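Local coordinates for putative ABC transporter amino acid-binding protein (Sinorhizobium meliloti, PDB 2Q88), which binds the compatible solute ectoine, as the substrate-binding protein of an ABC transporter linked to osmoprotection, at residues Y92-L97 with T248-L253. Residues are numbered along the deposited sequence; the frame is centred on the assembly and turned at random.
With CD (cadmium ion), chain B.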
loop_
_atom_site.group_PDB
_atom_site.type_symbol
_atom_site.label_atom_id
_atom_site.label_comp_id
_atom_site.label_asym_id
_atom_site.label_seq_id
_atom_site.Cartn_x
_atom_site.Cartn_y
_atom_site.Cartn_z
ATOM N N TYR A 92 -12.868 6.086 0.651
ATOM C CA TYR A 92 -11.852 5.670 1.609
ATOM C C TYR A 92 -12.360 5.728 3.036
ATOM O O TYR A 92 -13.156 6.601 3.393
ATOM C CB TYR A 92 -10.641 6.600 1.520
ATOM C CG TYR A 92 -9.537 6.166 0.575
ATOM C CD1 TYR A 92 -8.765 5.037 0.841
ATOM C CD2 TYR A 92 -9.224 6.930 -0.544
ATOM C CE1 TYR A 92 -7.726 4.654 -0.017
ATOM C CE2 TYR A 92 -8.195 6.560 -1.412
ATOM C CZ TYR A 92 -7.463 5.425 -1.147
ATOM O OH TYR A 92 -6.447 5.069 -1.998
ATOM N N SER A 93 -11.875 4.803 3.857
ATOM C CA SER A 93 -12.008 4.915 5.292
ATOM C C SER A 93 -11.067 6.003 5.789
ATOM O O SER A 93 -10.340 6.604 5.013
ATOM C CB SER A 93 -11.591 3.600 5.952
ATOM O OG SER A 93 -10.182 3.449 5.867
ATOM N N GLN A 94 -11.072 6.234 7.097
ATOM C CA GLN A 94 -10.078 7.086 7.752
ATOM C C GLN A 94 -8.695 6.401 7.694
ATOM O O GLN A 94 -8.629 5.218 7.362
ATOM C CB GLN A 94 -10.537 7.374 9.190
ATOM C CG GLN A 94 -11.749 8.340 9.261
ATOM C CD GLN A 94 -11.475 9.711 8.643
ATOM O OE1 GLN A 94 -10.365 10.243 8.739
ATOM N NE2 GLN A 94 -12.493 10.284 8.013
ATOM N N PRO A 95 -7.605 7.126 7.959
ATOM C CA PRO A 95 -6.258 6.588 7.768
ATOM C C PRO A 95 -5.930 5.401 8.658
ATOM O O PRO A 95 -6.406 5.312 9.789
ATOM C CB PRO A 95 -5.336 7.763 8.106
ATOM C CG PRO A 95 -6.189 8.971 8.123
ATOM C CD PRO A 95 -7.574 8.512 8.457
ATOM N N ILE A 96 -5.115 4.492 8.127
ATOM C CA ILE A 96 -4.730 3.279 8.844
ATOM C C ILE A 96 -3.220 3.082 8.861
ATOM O O ILE A 96 -2.604 3.118 9.936
ATOM C CB ILE A 96 -5.439 2.025 8.239
ATOM C CG1 ILE A 96 -6.962 2.165 8.358
ATOM C CG2 ILE A 96 -4.955 0.753 8.951
ATOM C CD1 ILE A 96 -7.787 1.096 7.638
ATOM N N LEU A 97 -2.631 2.853 7.683
ATOM C CA LEU A 97 -1.195 2.549 7.555
ATOM C C LEU A 97 -0.423 3.678 6.885
ATOM O O LEU A 97 -0.656 4.002 5.719
ATOM C CB LEU A 97 -0.969 1.261 6.769
ATOM C CG LEU A 97 -1.699 -0.010 7.228
ATOM C CD1 LEU A 97 -1.194 -1.185 6.409
ATOM C CD2 LEU A 97 -1.438 -0.278 8.706
ATOM N N THR A 248 -3.926 12.336 11.651
ATOM C CA THR A 248 -4.438 12.884 10.388
ATOM C C THR A 248 -5.846 12.377 10.036
ATOM O O THR A 248 -6.449 11.623 10.805
ATOM C CB THR A 248 -3.385 12.681 9.236
ATOM O OG1 THR A 248 -3.815 13.367 8.051
ATOM C CG2 THR A 248 -3.261 11.200 8.809
ATOM N N THR A 249 -6.393 12.822 8.906
ATOM C CA THR A 249 -7.748 12.433 8.512
ATOM C C THR A 249 -7.821 12.191 7.020
ATOM O O THR A 249 -6.944 12.629 6.275
ATOM C CB THR A 249 -8.798 13.512 8.876
ATOM O OG1 THR A 249 -8.505 14.720 8.162
ATOM C CG2 THR A 249 -8.735 13.907 10.345
ATOM N N ARG A 250 -8.889 11.525 6.587
ATOM C CA ARG A 250 -9.118 11.286 5.171
ATOM C C ARG A 250 -9.174 12.599 4.392
ATOM O O ARG A 250 -8.554 12.716 3.346
ATOM C CB ARG A 250 -10.393 10.465 4.956
ATOM C CG ARG A 250 -10.676 10.091 3.500
ATOM C CD ARG A 250 -12.098 9.598 3.229
ATOM N NE ARG A 250 -13.133 10.442 3.854
ATOM C CZ ARG A 250 -13.939 10.034 4.838
ATOM N NH1 ARG A 250 -13.844 8.796 5.319
ATOM N NH2 ARG A 250 -14.837 10.870 5.344
ATOM N N GLU A 251 -9.888 13.598 4.912
ATOM C CA GLU A 251 -10.020 14.851 4.158
ATOM C C GLU A 251 -8.698 15.607 3.994
ATOM O O GLU A 251 -8.443 16.167 2.929
ATOM C CB GLU A 251 -11.118 15.752 4.721
ATOM C CG GLU A 251 -11.691 16.690 3.657
ATOM C CD GLU A 251 -12.434 17.872 4.237
ATOM O OE1 GLU A 251 -13.189 18.538 3.484
ATOM O OE2 GLU A 251 -12.265 18.158 5.442
ATOM N N LYS A 252 -7.844 15.594 5.016
ATOM C CA LYS A 252 -6.501 16.202 4.916
ATOM C C LYS A 252 -5.575 15.506 3.907
ATOM O O LYS A 252 -4.831 16.165 3.175
ATOM C CB LYS A 252 -5.816 16.228 6.278
ATOM C CG LYS A 252 -6.324 17.292 7.243
ATOM C CD LYS A 252 -6.009 16.870 8.675
ATOM C CE LYS A 252 -5.896 18.058 9.619
ATOM N NZ LYS A 252 -5.457 17.593 10.976
ATOM N N LEU A 253 -5.599 14.175 3.890
ATOM C CA LEU A 253 -4.766 13.402 2.970
ATOM C C LEU A 253 -5.285 13.483 1.539
ATOM O O LEU A 253 -4.526 13.325 0.591
ATOM C CB LEU A 253 -4.690 11.936 3.407
ATOM C CG LEU A 253 -4.149 11.613 4.800
ATOM C CD1 LEU A 253 -4.518 10.193 5.163
ATOM C CD2 LEU A 253 -2.654 11.824 4.877
HETATM CD CD CD B . -14.680 18.938 5.809
HETATM O O HOH W 1 -15.038 16.989 7.317
HETATM O O HOH W 2 -13.700 20.879 6.426
HETATM O O HOH W 3 -15.367 17.942 4.849
#
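Arg250, in the first turn of helix 250-254, extends its side chain along the backbone of Tyr92 and Ser93. Its CB lies 3.7 Å from NE2 of Gln94. With CG anti to the backbone N (chi1 -177°), the chain leaves the helix toward the loop, where CG passes the carbonyl O of Ser93, an atom this contact buries with no polar partner, and CD of Arg250 meets CB of Tyr92 at 3.7 Å. A bend at chi3 then turns the guanidinium so that NH1 of Arg250 donates to Tyr92 O (3.0 Å), a rather bent bond with the oxygen well out of the guanidinium plane. Arginine suits this place because its methylenes pack on the loop while its charged, donor-rich end reaches that carbonyl. Tyr92 O also accepts from Arg215, a like charge close to NH1, and Asp219 makes a long, weak ion pair with NH1, which probably eases the closeness of the two arginines. Over one face of the guanidinium lies Gln94 NE2, its amide plane turned 58° from it; as both are donors, they pack without bonding. In this family 3 solute-binding protein the contact joins the last helix, 250-254, to the loop between strands 91-92 and 98-106. Replacing Arg250 by an alanine would probably cost Tyr92 O one of its donors and open a gap beside the Gln94 amide. Gln94 suits its place because an amide supplies an acceptor: its OE1 takes the backbone N-H of Arg250 at 2.9 Å, nearly straight at hydrogen (163°), though the donor stands above the carbonyl plane. Thr249, the N-cap, likewise serves an early helix N-H, its hydroxyl accepting weakly from Lys252 N. Rigid and apolar, Pro95 packs against methyls of Thr248 and Leu253, Pro95 CG lying 3.6 Å from Leu253 CD1.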